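Long-range contacts in soluble lytic transglycosylase B3 (Pseudomonas aeruginosa, PDB 5ANZ), which probably cleaves peptidoglycan as a lytic transglycosylase and takes part in turnover of the bacterial cell wall: residues A[131-136]-A[247-252]; A[255-260]-A[313-318]; A[266-271]-A[301-306]; A[355-360]-A[406-411]. All blocks are in the same frame, centred on the assembly; numbering follows the deposited sequence.

Contact 1. Residues A[131-136]-A[247-252]; sequences AVDADA and WIAGQP
The backbones approach most closely where the CA atoms of Val132 and Ala249 stand 5.1 Å apart, setting the loop that leads into helix 134-145 against a type II turn that runs from Ile248 to Gln251. Asp133, at the N-cap position of that helix, uses its carboxylate to bond the turn and the tryptophan just before it. Its OD2 accepts from Trp247 NE1 at 2.8 Å through the anti lone pair, with the oxygen only 2° out of the indole plane. The syn lone pair of the same OD2 takes the backbone N-H of Gly250, also at 2.8 Å and almost straight (174°). Carboxylate and indole planes are inclined by 65°. Val132 CG1 lies over one face of the indole in a CH-pi contact, 4.0 Å from the centroid of the five-membered ring of Trp247. Ala136 CB adds a contact of 3.5 Å to Trp247 CZ2. One water joins Ala131 O to both Trp247 O and Ala249 N. Asn319 and Ile323 of helix 318-324 also pack on the indole. The in-plane NE1 bond restrains the rotation of the indole, the Gly250 N-H holds the turn, and OD2 joins the two; both donors would probably stabilise the charged form of Asp133.

Contact 2. Residues A[255-260]-A[313-318]; sequences FEVRLP and AFLVLH
Ala313 O receives the shortest direct hydrogen bond between the two strands, from Val257 N at 2.8 Å. That bond is nearly straight at N-H (170°), although the donor is tilted 34° from the carbonyl plane. The same oxygen lies 3.4 Å from Glu256 CA in a CA-H...O contact. Further along, Phe255 and Leu315 exchange a reciprocal pair of backbone bonds, Phe255 N to Leu315 O at 3.0 Å and Leu315 N to Phe255 O at 2.9 Å. Between these lies the non-hydrogen-bonded pair Glu256 and Phe314; Phe314 CE2 is 3.8 Å from Glu256 CB, the ring meeting Glu256 obliquely. The Glu256 chain is extended beyond CG, and its carboxylate is held by the backbone N atoms of Val350 and Gly351; a water also links its OE2 to Val257 O and Ala313 N. The face bearing Phe255, Val257, Ala313 and Leu315 is apolar. There Val257 CG1 meets Leu315 CG at 3.8 Å, and from the loop beyond the strand Leu259 CD1 closes on Ala313 CB at 3.8 Å. Phe255 and Leu315 both rest on Leu276 of helix 276-280. The segment axes, 127° apart, are those of strongly twisted antiparallel neighbours, here two inner strands of a five-stranded antiparallel sheet.

Contact 3. Residues A[266-271]-A[301-306]; sequences SLAELT and ASLLLP
Ala268, the centre of an inverse gamma turn, packs against Leu303 on strand 300-304 of the five-stranded antiparallel sheet, their CA atoms 4.7 Å apart. Its CB lies 3.9 Å from Leu303 CD2 and 4.1 Å from Leu305 CD1, so one methyl sits against two leucine branches. With chi1 at 169°, the Leu303 branch swings opposite the backbone N and lies along Ala268. The backbone joins in through a CA-H...O contact, Ala268 CA to Leu303 O at 3.3 Å. Further along, Leu270 bends its CD1 back to 3.8 Å from Ser302 CB, although its CB sets off away from the strand. The two segments run 104° apart over the touching part, so the loop crosses the strand instead of extending the sheet beside it. A water accepts from Leu303 N at 2.8 Å; its approach to Leu267 O is very short, and that bond is uncertain.

The next shell fixes the loop. Trp279 of helix 276-280 packs on both Leu267 and Leu303. Ser302 OG is hydrogen-bonded to Ile272 O. Arg395 bonds Ala268 O, tying the loop to helix 388-401, and Glu269 OE2 forms salt bridges with both Arg391 NE and Arg395 NH1.

Contact 4. Residues A[355-360]-A[406-411]; sequences LEDVPL and DGYPTP
Tyr408 and Asp357 join two loops, the linker 355-360 that leads into helix 362-374 and the approach to helix 411-417, part of the putative peptidoglycan-binding domain; Asp357 is the centre of an inverse gamma turn. The direct polar link is a side-chain hydrogen bond in which Tyr408 OH donates to Asp357 OD1 at 2.7 Å. The oxygen offers its syn lone pair and lies at the ring edge, close to the ring plane, while carboxylate and ring planes are 42° apart. A chi1 of -176° turns the Tyr408 side chain away from its own backbone N and carries the phenol out to the linker. Asp357 is poorly ordered, so the detail of this bond deserves some reserve. Behind the tyrosine, Tyr408 N is held by Asp406 OD1 at 2.9 Å in an Asx turn, and Gln398 of helix 388-401 bonds that same oxygen and Gly407 N.

The apolar part centres on Leu360, whose two branches divide the work: CD1 reaches Pro409 CB at 4.0 Å, and CD2 lies 3.8 Å from Pro411 CD. Leu368 of helix 362-374 packs against both Leu360 and Pro409. Carbonyl and ring meet as well, with Val358 O 3.2 Å from Pro411 CD. Solvent provides one more bridge: a water donates to Pro409 O at 2.5 Å and accepts a weak, long bond from Leu360 N at 3.4 Å.

In the fold
Contacts 2 and 3 share one sheet: strands 300-304 and 313-316 are neighbours in it, and contact 3 is nested within the chain loop that contact 2 closes. Contact 2 is the more buried and relies on direct backbone bonds; contact 3, partly buried, relies chiefly on packing. Contact 1, also partly buried, brings the start of helix 134-145 and the loop before it to the loop preceding strand 254-258 and depends on a carboxylate; it touches contact 2 through Pro252 and Leu317. Contact 4, like contact 1, is partly buried with exposure among its touching residues, unlike buried contact 2. Pro306 O against Tyr408 CE1 connects it to contact 3, whereas contact 1 lies about 33 Å away between centres.

Contact 1. Residues A[131-136]-A[247-252]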
loop_
_atom_site.group_PDB
_atom_site.type_symbol
_atom_site.label_atom_id
_atom_site.label_comp_id
_atom_site.label_asym_id
_atom_site.label_seq_id
_atom_site.Cartn_x
_atom_site.Cartn_y
_atom_site.Cartn_z
ATOM N N ALA A 131 8.412 -15.518 -12.333
ATOM C CA ALA A 131 7.150 -16.195 -12.038
ATOM C C ALA A 131 6.196 -15.227 -11.328
ATOM O O ALA A 131 5.653 -15.525 -10.244
ATOM C CB ALA A 131 7.375 -17.433 -11.197
ATOM N N VAL A 132 5.981 -14.079 -11.963
ATOM C CA VAL A 132 5.017 -13.100 -11.475
ATOM C C VAL A 132 4.167 -12.646 -12.655
ATOM O O VAL A 132 4.700 -12.324 -13.711
ATOM C CB VAL A 132 5.689 -11.877 -10.828
ATOM C CG1 VAL A 132 4.644 -10.866 -10.401
ATOM C CG2 VAL A 132 6.522 -12.319 -9.612
ATOM N N ASP A 133 2.854 -12.623 -12.458
ATOM C CA ASP A 133 1.922 -12.271 -13.522
ATOM C C ASP A 133 2.111 -10.840 -13.994
ATOM O O ASP A 133 2.180 -9.917 -13.182
ATOM C CB ASP A 133 0.484 -12.486 -13.049
ATOM C CG ASP A 133 0.213 -13.942 -12.714
ATOM O OD1 ASP A 133 -0.120 -14.710 -13.634
ATOM O OD2 ASP A 133 0.382 -14.337 -11.546
ATOM N N ALA A 134 2.171 -10.669 -15.311
ATOM C CA ALA A 134 2.383 -9.358 -15.908
ATOM C C ALA A 134 1.301 -8.379 -15.483
ATOM O O ALA A 134 1.580 -7.197 -15.286
ATOM C CB ALA A 134 2.419 -9.459 -17.425
ATOM N N ASP A 135 0.063 -8.864 -15.366
ATOM C CA ASP A 135 -1.047 -7.959 -15.078
ATOM C C ASP A 135 -0.898 -7.370 -13.689
ATOM O O ASP A 135 -1.238 -6.207 -13.458
ATOM C CB ASP A 135 -2.398 -8.662 -15.199
ATOM C CG ASP A 135 -2.779 -8.983 -16.644
ATOM O OD1 ASP A 135 -2.133 -8.466 -17.585
ATOM O OD2 ASP A 135 -3.750 -9.752 -16.828
ATOM N N ALA A 136 -0.360 -8.157 -12.758
ATOM C CA ALA A 136 -0.138 -7.664 -11.401
ATOM C C ALA A 136 1.023 -6.665 -11.353
ATOM O O ALA A 136 0.908 -5.637 -10.699
ATOM C CB ALA A 136 0.125 -8.813 -10.441
ATOM N N TRP A 247 4.564 -13.935 -4.058
ATOM C CA TRP A 247 3.699 -14.160 -5.219
ATOM C C TRP A 247 3.747 -15.565 -5.775
ATOM O O TRP A 247 4.827 -16.120 -6.040
ATOM C CB TRP A 247 4.069 -13.196 -6.365
ATOM C CG TRP A 247 2.957 -13.090 -7.373
ATOM C CD1 TRP A 247 2.815 -13.801 -8.541
ATOM C CD2 TRP A 247 1.817 -12.242 -7.278
ATOM N NE1 TRP A 247 1.646 -13.426 -9.179
ATOM C CE2 TRP A 247 1.018 -12.471 -8.419
ATOM C CE3 TRP A 247 1.383 -11.307 -6.331
ATOM C CZ2 TRP A 247 -0.182 -11.803 -8.637
ATOM C CZ3 TRP A 247 0.199 -10.634 -6.553
ATOM C CH2 TRP A 247 -0.576 -10.890 -7.696
ATOM N N ILE A 248 2.565 -16.144 -5.968
ATOM C CA ILE A 248 2.436 -17.409 -6.668
ATOM C C ILE A 248 1.804 -17.149 -8.023
ATOM O O ILE A 248 0.642 -16.753 -8.096
ATOM C CB ILE A 248 1.588 -18.397 -5.890
ATOM C CG1 ILE A 248 2.207 -18.653 -4.514
ATOM C CG2 ILE A 248 1.436 -19.682 -6.686
ATOM C CD1 ILE A 248 1.207 -19.170 -3.488
ATOM N N ALA A 249 2.567 -17.369 -9.085
ATOM C CA ALA A 249 2.097 -17.096 -10.441
ATOM C C ALA A 249 0.785 -17.809 -10.755
ATOM O O ALA A 249 0.651 -19.027 -10.545
ATOM C CB ALA A 249 3.160 -17.500 -11.454
ATOM N N GLY A 250 -0.169 -17.048 -11.282
ATOM C CA GLY A 250 -1.405 -17.619 -11.767
ATOM C C GLY A 250 -2.455 -17.796 -10.691
ATOM O O GLY A 250 -3.590 -18.124 -11.008
ATOM N N GLN A 251 -2.094 -17.597 -9.423
ATOM C CA GLN A 251 -3.074 -17.749 -8.348
ATOM C C GLN A 251 -3.822 -16.427 -8.188
ATOM O O GLN A 251 -3.221 -15.368 -8.261
ATOM C CB GLN A 251 -2.379 -18.155 -7.033
ATOM C CG GLN A 251 -3.306 -18.829 -6.034
ATOM C CD GLN A 251 -2.570 -19.316 -4.802
ATOM O OE1 GLN A 251 -2.451 -18.596 -3.810
ATOM N NE2 GLN A 251 -2.061 -20.544 -4.864
ATOM N N PRO A 252 -5.144 -16.476 -7.993
ATOM C CA PRO A 252 -5.856 -15.201 -7.816
ATOM C C PRO A 252 -5.473 -14.504 -6.507
ATOM O O PRO A 252 -5.183 -15.174 -5.506
ATOM C CB PRO A 252 -7.344 -15.609 -7.802
ATOM C CG PRO A 252 -7.363 -17.084 -7.549
ATOM C CD PRO A 252 -6.046 -17.636 -8.062
HETATM O O HOH W 1 5.499 -17.432 -8.339
HETATM O O HOH W 2 -2.572 -14.119 -10.575
#

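Contact 2. Residues A[255-260]-A[313-318]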
loop_
_atom_site.group_PDB
_atom_site.type_symbol
_atom_site.label_atom_id
_atom_site.label_comp_id
_atom_site.label_asym_id
_atom_site.label_seq_id
_atom_site.Cartn_x
_atom_site.Cartn_y
_atom_site.Cartn_z
ATOM N N PHE A 255 -11.171 -12.822 -4.560
ATOM C CA PHE A 255 -12.356 -12.654 -5.389
ATOM C C PHE A 255 -13.550 -12.287 -4.531
ATOM O O PHE A 255 -13.578 -12.551 -3.327
ATOM C CB PHE A 255 -12.642 -13.940 -6.189
ATOM C CG PHE A 255 -12.500 -15.207 -5.379
ATOM C CD1 PHE A 255 -13.540 -15.674 -4.603
ATOM C CD2 PHE A 255 -11.312 -15.919 -5.390
ATOM C CE1 PHE A 255 -13.408 -16.830 -3.860
ATOM C CE2 PHE A 255 -11.172 -17.070 -4.650
ATOM C CZ PHE A 255 -12.220 -17.528 -3.880
ATOM N N GLU A 256 -14.553 -11.686 -5.159
ATOM C CA GLU A 256 -15.769 -11.338 -4.448
ATOM C C GLU A 256 -16.595 -12.562 -4.109
ATOM O O GLU A 256 -16.637 -13.521 -4.875
ATOM C CB GLU A 256 -16.603 -10.360 -5.282
ATOM C CG GLU A 256 -17.786 -9.814 -4.521
ATOM C CD GLU A 256 -18.566 -8.787 -5.310
ATOM O OE1 GLU A 256 -18.253 -8.593 -6.511
ATOM O OE2 GLU A 256 -19.483 -8.176 -4.717
ATOM N N VAL A 257 -17.258 -12.526 -2.956
ATOM C CA VAL A 257 -18.101 -13.624 -2.513
ATOM C C VAL A 257 -19.427 -13.103 -1.993
ATOM O O VAL A 257 -19.601 -11.903 -1.800
ATOM C CB VAL A 257 -17.435 -14.465 -1.416
ATOM C CG1 VAL A 257 -16.148 -15.100 -1.950
ATOM C CG2 VAL A 257 -17.151 -13.600 -0.170
ATOM N N ARG A 258 -20.360 -14.023 -1.786
ATOM C CA ARG A 258 -21.634 -13.701 -1.164
ATOM C C ARG A 258 -21.701 -14.357 0.213
ATOM O O ARG A 258 -21.464 -15.554 0.342
ATOM C CB ARG A 258 -22.799 -14.179 -2.041
ATOM C CG ARG A 258 -24.165 -14.004 -1.412
ATOM C CD ARG A 258 -25.241 -14.744 -2.206
ATOM N NE ARG A 258 -25.397 -14.220 -3.561
ATOM C CZ ARG A 258 -26.194 -14.755 -4.483
ATOM N NH1 ARG A 258 -26.907 -15.839 -4.200
ATOM N NH2 ARG A 258 -26.278 -14.211 -5.689
ATOM N N LEU A 259 -22.017 -13.569 1.234
ATOM C CA LEU A 259 -22.154 -14.104 2.590
ATOM C C LEU A 259 -23.585 -14.518 2.895
ATOM O O LEU A 259 -24.531 -13.875 2.442
ATOM C CB LEU A 259 -21.698 -13.077 3.618
ATOM C CG LEU A 259 -20.230 -12.682 3.467
ATOM C CD1 LEU A 259 -19.806 -11.666 4.512
ATOM C CD2 LEU A 259 -19.362 -13.936 3.539
ATOM N N PRO A 260 -23.743 -15.596 3.675
ATOM C CA PRO A 260 -25.060 -16.060 4.126
ATOM C C PRO A 260 -25.670 -15.165 5.198
ATOM O O PRO A 260 -25.005 -14.275 5.737
ATOM C CB PRO A 260 -24.760 -17.445 4.694
ATOM C CG PRO A 260 -23.361 -17.342 5.166
ATOM C CD PRO A 260 -22.672 -16.501 4.121
ATOM N N ALA A 313 -18.187 -8.302 -0.089
ATOM C CA ALA A 313 -17.272 -9.152 0.667
ATOM C C ALA A 313 -16.318 -9.854 -0.286
ATOM O O ALA A 313 -16.704 -10.217 -1.405
ATOM C CB ALA A 313 -18.040 -10.161 1.498
ATOM N N PHE A 314 -15.070 -10.022 0.151
ATOM C CA PHE A 314 -14.054 -10.676 -0.662
ATOM C C PHE A 314 -13.345 -11.741 0.147
ATOM O O PHE A 314 -13.113 -11.540 1.337
ATOM C CB PHE A 314 -13.025 -9.654 -1.160
ATOM C CG PHE A 314 -13.620 -8.570 -2.006
ATOM C CD1 PHE A 314 -14.149 -7.431 -1.424
ATOM C CD2 PHE A 314 -13.649 -8.688 -3.377
ATOM C CE1 PHE A 314 -14.701 -6.425 -2.206
ATOM C CE2 PHE A 314 -14.209 -7.679 -4.168
ATOM C CZ PHE A 314 -14.730 -6.548 -3.574
ATOM N N LEU A 315 -12.986 -12.858 -0.481
ATOM C CA LEU A 315 -12.006 -13.751 0.134
ATOM C C LEU A 315 -10.669 -13.376 -0.462
ATOM O O LEU A 315 -10.559 -13.291 -1.680
ATOM C CB LEU A 315 -12.309 -15.222 -0.123
ATOM C CG LEU A 315 -13.474 -15.760 0.696
ATOM C CD1 LEU A 315 -13.723 -17.219 0.369
ATOM C CD2 LEU A 315 -13.169 -15.579 2.180
ATOM N N VAL A 316 -9.658 -13.150 0.375
ATOM C CA VAL A 316 -8.359 -12.759 -0.161
ATOM C C VAL A 316 -7.298 -13.793 0.202
ATOM O O VAL A 316 -7.274 -14.344 1.302
ATOM C CB VAL A 316 -7.946 -11.359 0.305
ATOM C CG1 VAL A 316 -8.952 -10.331 -0.215
ATOM C CG2 VAL A 316 -7.839 -11.272 1.827
ATOM N N LEU A 317 -6.467 -14.086 -0.787
ATOM C CA LEU A 317 -5.546 -15.209 -0.710
ATOM C C LEU A 317 -4.131 -14.702 -0.518
ATOM O O LEU A 317 -3.902 -13.520 -0.288
ATOM C CB LEU A 317 -5.633 -16.077 -1.963
ATOM C CG LEU A 317 -6.779 -17.098 -2.020
ATOM C CD1 LEU A 317 -8.103 -16.400 -2.065
ATOM C CD2 LEU A 317 -6.606 -18.047 -3.215
ATOM N N HIS A 318 -3.189 -15.630 -0.608
ATOM C CA HIS A 318 -1.794 -15.336 -0.341
ATOM C C HIS A 318 -1.265 -14.172 -1.174
ATOM O O HIS A 318 -0.512 -13.342 -0.659
ATOM C CB HIS A 318 -0.952 -16.587 -0.593
ATOM C CG HIS A 318 0.435 -16.503 -0.034
ATOM N ND1 HIS A 318 0.684 -16.347 1.310
ATOM C CD2 HIS A 318 1.647 -16.555 -0.642
ATOM C CE1 HIS A 318 1.992 -16.302 1.512
ATOM N NE2 HIS A 318 2.594 -16.426 0.344
HETATM O O HOH W 3 -20.042 -9.443 -2.235
#

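Contact 3. Residues A[266-271]-A[301-306]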
loop_
_atom_site.group_PDB
_atom_site.type_symbol
_atom_site.label_atom_id
_atom_site.label_comp_id
_atom_site.label_asym_id
_atom_site.label_seq_id
_atom_site.Cartn_x
_atom_site.Cartn_y
_atom_site.Cartn_z
ATOM N N SER A 266 -17.362 -11.534 12.727
ATOM C CA SER A 266 -16.136 -11.414 13.511
ATOM C C SER A 266 -14.969 -12.133 12.832
ATOM O O SER A 266 -13.810 -11.907 13.175
ATOM C CB SER A 266 -16.344 -11.962 14.930
ATOM O OG SER A 266 -16.594 -13.357 14.913
ATOM N N LEU A 267 -15.282 -12.977 11.850
ATOM C CA LEU A 267 -14.265 -13.698 11.076
ATOM C C LEU A 267 -13.516 -12.832 10.061
ATOM O O LEU A 267 -12.559 -13.288 9.434
ATOM C CB LEU A 267 -14.904 -14.881 10.339
ATOM C CG LEU A 267 -15.195 -16.180 11.105
ATOM C CD1 LEU A 267 -14.281 -16.336 12.315
ATOM C CD2 LEU A 267 -16.652 -16.298 11.497
ATOM N N ALA A 268 -13.949 -11.587 9.900
ATOM C CA ALA A 268 -13.352 -10.697 8.911
ATOM C C ALA A 268 -12.101 -10.012 9.451
ATOM O O ALA A 268 -12.143 -8.858 9.872
ATOM C CB ALA A 268 -14.377 -9.667 8.458
ATOM N N GLU A 269 -10.989 -10.740 9.441
ATOM C CA GLU A 269 -9.710 -10.265 9.950
ATOM C C GLU A 269 -8.601 -10.929 9.163
ATOM O O GLU A 269 -8.634 -12.144 8.965
ATOM C CB GLU A 269 -9.539 -10.593 11.446
ATOM C CG GLU A 269 -10.311 -9.712 12.401
ATOM C CD GLU A 269 -9.707 -8.324 12.546
ATOM O OE1 GLU A 269 -8.476 -8.174 12.371
ATOM O OE2 GLU A 269 -10.470 -7.383 12.840
ATOM N N LEU A 270 -7.608 -10.159 8.726
ATOM C CA LEU A 270 -6.554 -10.727 7.895
ATOM C C LEU A 270 -5.735 -11.777 8.642
ATOM O O LEU A 270 -5.116 -12.644 8.018
ATOM C CB LEU A 270 -5.627 -9.626 7.356
ATOM C CG LEU A 270 -6.147 -8.842 6.141
ATOM C CD1 LEU A 270 -6.767 -9.787 5.125
ATOM C CD2 LEU A 270 -7.145 -7.768 6.549
ATOM N N THR A 271 -5.744 -11.709 9.973
ATOM C CA THR A 271 -5.049 -12.683 10.811
ATOM C C THR A 271 -5.823 -13.989 10.946
ATOM O O THR A 271 -5.305 -14.978 11.475
ATOM C CB THR A 271 -4.808 -12.139 12.223
ATOM O OG1 THR A 271 -6.064 -11.735 12.785
ATOM C CG2 THR A 271 -3.858 -10.958 12.183
ATOM N N ALA A 301 -7.384 -18.477 3.026
ATOM C CA ALA A 301 -7.938 -17.173 2.665
ATOM C C ALA A 301 -8.528 -16.461 3.873
ATOM O O ALA A 301 -8.928 -17.100 4.841
ATOM C CB ALA A 301 -8.995 -17.336 1.566
ATOM N N SER A 302 -8.585 -15.136 3.798
ATOM C CA SER A 302 -9.206 -14.292 4.813
ATOM C C SER A 302 -10.390 -13.560 4.207
ATOM O O SER A 302 -10.413 -13.318 2.996
ATOM C CB SER A 302 -8.215 -13.267 5.373
ATOM O OG SER A 302 -7.103 -13.912 5.968
ATOM N N LEU A 303 -11.351 -13.205 5.056
ATOM C CA LEU A 303 -12.531 -12.446 4.637
ATOM C C LEU A 303 -12.318 -10.942 4.801
ATOM O O LEU A 303 -12.005 -10.459 5.896
ATOM C CB LEU A 303 -13.756 -12.891 5.437
ATOM C CG LEU A 303 -15.001 -12.018 5.291
ATOM C CD1 LEU A 303 -15.532 -12.096 3.879
ATOM C CD2 LEU A 303 -16.065 -12.465 6.295
ATOM N N LEU A 304 -12.473 -10.207 3.698
ATOM C CA LEU A 304 -12.364 -8.756 3.710
ATOM C C LEU A 304 -13.719 -8.075 3.465
ATOM O O LEU A 304 -14.407 -8.379 2.485
ATOM C CB LEU A 304 -11.354 -8.310 2.655
ATOM C CG LEU A 304 -11.056 -6.826 2.463
ATOM C CD1 LEU A 304 -10.275 -6.250 3.632
ATOM C CD2 LEU A 304 -10.289 -6.652 1.165
ATOM N N LEU A 305 -14.097 -7.170 4.366
ATOM C CA LEU A 305 -15.328 -6.388 4.231
ATOM C C LEU A 305 -15.016 -4.890 4.248
ATOM O O LEU A 305 -15.126 -4.257 5.298
ATOM C CB LEU A 305 -16.308 -6.693 5.367
ATOM C CG LEU A 305 -17.037 -8.029 5.453
ATOM C CD1 LEU A 305 -17.758 -8.140 6.789
ATOM C CD2 LEU A 305 -18.027 -8.148 4.309
ATOM N N PRO A 306 -14.646 -4.321 3.095
ATOM C CA PRO A 306 -14.125 -2.946 3.090
ATOM C C PRO A 306 -15.125 -1.886 3.581
ATOM O O PRO A 306 -14.693 -0.823 4.031
ATOM C CB PRO A 306 -13.754 -2.705 1.619
ATOM C CG PRO A 306 -14.444 -3.773 0.841
ATOM C CD PRO A 306 -14.640 -4.940 1.759
HETATM O O HOH W 4 -10.839 -13.955 7.742
#

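Contact 4. Residues A[355-360]-A[406-411]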
loop_
_atom_site.group_PDB
_atom_site.type_symbol
_atom_site.label_atom_id
_atom_site.label_comp_id
_atom_site.label_asym_id
_atom_site.label_seq_id
_atom_site.Cartn_x
_atom_site.Cartn_y
_atom_site.Cartn_z
ATOM N N LEU A 355 -24.935 3.340 0.750
ATOM C CA LEU A 355 -25.102 4.755 0.425
ATOM C C LEU A 355 -24.608 5.647 1.551
ATOM O O LEU A 355 -24.057 6.720 1.309
ATOM C CB LEU A 355 -26.566 5.075 0.129
ATOM C CG LEU A 355 -27.203 4.322 -1.036
ATOM C CD1 LEU A 355 -28.434 5.070 -1.526
ATOM C CD2 LEU A 355 -26.199 4.117 -2.160
ATOM N N GLU A 356 -24.802 5.183 2.781
ATOM C CA GLU A 356 -24.511 5.969 3.975
ATOM C C GLU A 356 -23.060 5.891 4.418
ATOM O O GLU A 356 -22.741 6.186 5.569
ATOM C CB GLU A 356 -25.393 5.507 5.130
ATOM C CG GLU A 356 -26.871 5.644 4.889
ATOM C CD GLU A 356 -27.678 5.008 6.003
ATOM O OE1 GLU A 356 -27.683 3.759 6.084
ATOM O OE2 GLU A 356 -28.289 5.750 6.796
ATOM N N ASP A 357 -22.179 5.484 3.518
ATOM C CA ASP A 357 -20.782 5.344 3.885
ATOM C C ASP A 357 -20.092 6.707 3.926
ATOM O O ASP A 357 -19.424 7.115 2.977
ATOM C CB ASP A 357 -20.057 4.401 2.923
ATOM C CG ASP A 357 -18.804 3.800 3.534
ATOM O OD1 ASP A 357 -18.772 3.619 4.771
ATOM O OD2 ASP A 357 -17.853 3.513 2.779
ATOM N N VAL A 358 -20.284 7.413 5.033
ATOM C CA VAL A 358 -19.502 8.602 5.328
ATOM C C VAL A 358 -18.531 8.239 6.434
ATOM O O VAL A 358 -18.932 8.079 7.587
ATOM C CB VAL A 358 -20.374 9.792 5.758
ATOM C CG1 VAL A 358 -19.497 10.936 6.256
ATOM C CG2 VAL A 358 -21.255 10.248 4.602
ATOM N N PRO A 359 -17.245 8.099 6.085
ATOM C CA PRO A 359 -16.251 7.601 7.034
ATOM C C PRO A 359 -16.074 8.550 8.208
ATOM O O PRO A 359 -16.283 9.753 8.061
ATOM C CB PRO A 359 -14.979 7.532 6.195
ATOM C CG PRO A 359 -15.156 8.630 5.205
ATOM C CD PRO A 359 -16.617 8.608 4.855
ATOM N N LEU A 360 -15.705 8.009 9.363
ATOM C CA LEU A 360 -15.406 8.841 10.517
ATOM C C LEU A 360 -14.234 9.774 10.231
ATOM O O LEU A 360 -13.243 9.367 9.626
ATOM C CB LEU A 360 -15.092 7.973 11.734
ATOM C CG LEU A 360 -16.251 7.139 12.269
ATOM C CD1 LEU A 360 -15.825 6.386 13.518
ATOM C CD2 LEU A 360 -17.443 8.037 12.566
ATOM N N ASP A 406 -19.256 -6.495 12.713
ATOM C CA ASP A 406 -18.305 -6.491 11.605
ATOM C C ASP A 406 -17.032 -5.691 11.914
ATOM O O ASP A 406 -16.087 -5.689 11.122
ATOM C CB ASP A 406 -18.966 -5.963 10.320
ATOM C CG ASP A 406 -19.529 -4.549 10.467
ATOM O OD1 ASP A 406 -19.205 -3.854 11.457
ATOM O OD2 ASP A 406 -20.295 -4.125 9.565
ATOM N N GLY A 407 -17.006 -5.020 13.059
ATOM C CA GLY A 407 -15.837 -4.244 13.439
ATOM C C GLY A 407 -15.638 -2.991 12.614
ATOM O O GLY A 407 -14.600 -2.340 12.704
ATOM N N TYR A 408 -16.636 -2.649 11.810
ATOM C CA TYR A 408 -16.564 -1.464 10.960
ATOM C C TYR A 408 -17.357 -0.318 11.585
ATOM O O TYR A 408 -18.586 -0.366 11.637
ATOM C CB TYR A 408 -17.090 -1.790 9.559
ATOM C CG TYR A 408 -16.971 -0.650 8.579
ATOM C CD1 TYR A 408 -15.752 -0.346 7.986
ATOM C CD2 TYR A 408 -18.079 0.117 8.241
ATOM C CE1 TYR A 408 -15.638 0.695 7.088
ATOM C CE2 TYR A 408 -17.975 1.162 7.345
ATOM C CZ TYR A 408 -16.752 1.445 6.770
ATOM O OH TYR A 408 -16.636 2.482 5.879
ATOM N N PRO A 409 -16.656 0.712 12.079
ATOM C CA PRO A 409 -17.330 1.803 12.784
ATOM C C PRO A 409 -17.922 2.833 11.830
ATOM O O PRO A 409 -17.326 3.127 10.794
ATOM C CB PRO A 409 -16.200 2.420 13.607
ATOM C CG PRO A 409 -15.017 2.296 12.686
ATOM C CD PRO A 409 -15.199 0.937 12.002
ATOM N N THR A 410 -19.078 3.379 12.197
ATOM C CA THR A 410 -19.783 4.361 11.382
ATOM C C THR A 410 -20.224 5.528 12.255
ATOM O O THR A 410 -20.272 5.398 13.476
ATOM C CB THR A 410 -21.029 3.747 10.721
ATOM O OG1 THR A 410 -21.883 3.219 11.742
ATOM C CG2 THR A 410 -20.643 2.631 9.767
ATOM N N PRO A 411 -20.570 6.665 11.636
ATOM C CA PRO A 411 -21.153 7.771 12.403
ATOM C C PRO A 411 -22.305 7.329 13.315
ATOM O O PRO A 411 -22.435 7.843 14.427
ATOM C CB PRO A 411 -21.651 8.716 11.310
ATOM C CG PRO A 411 -20.672 8.510 10.194
ATOM C CD PRO A 411 -20.307 7.042 10.235
HETATM O O HOH W 5 -16.176 4.629 9.090
#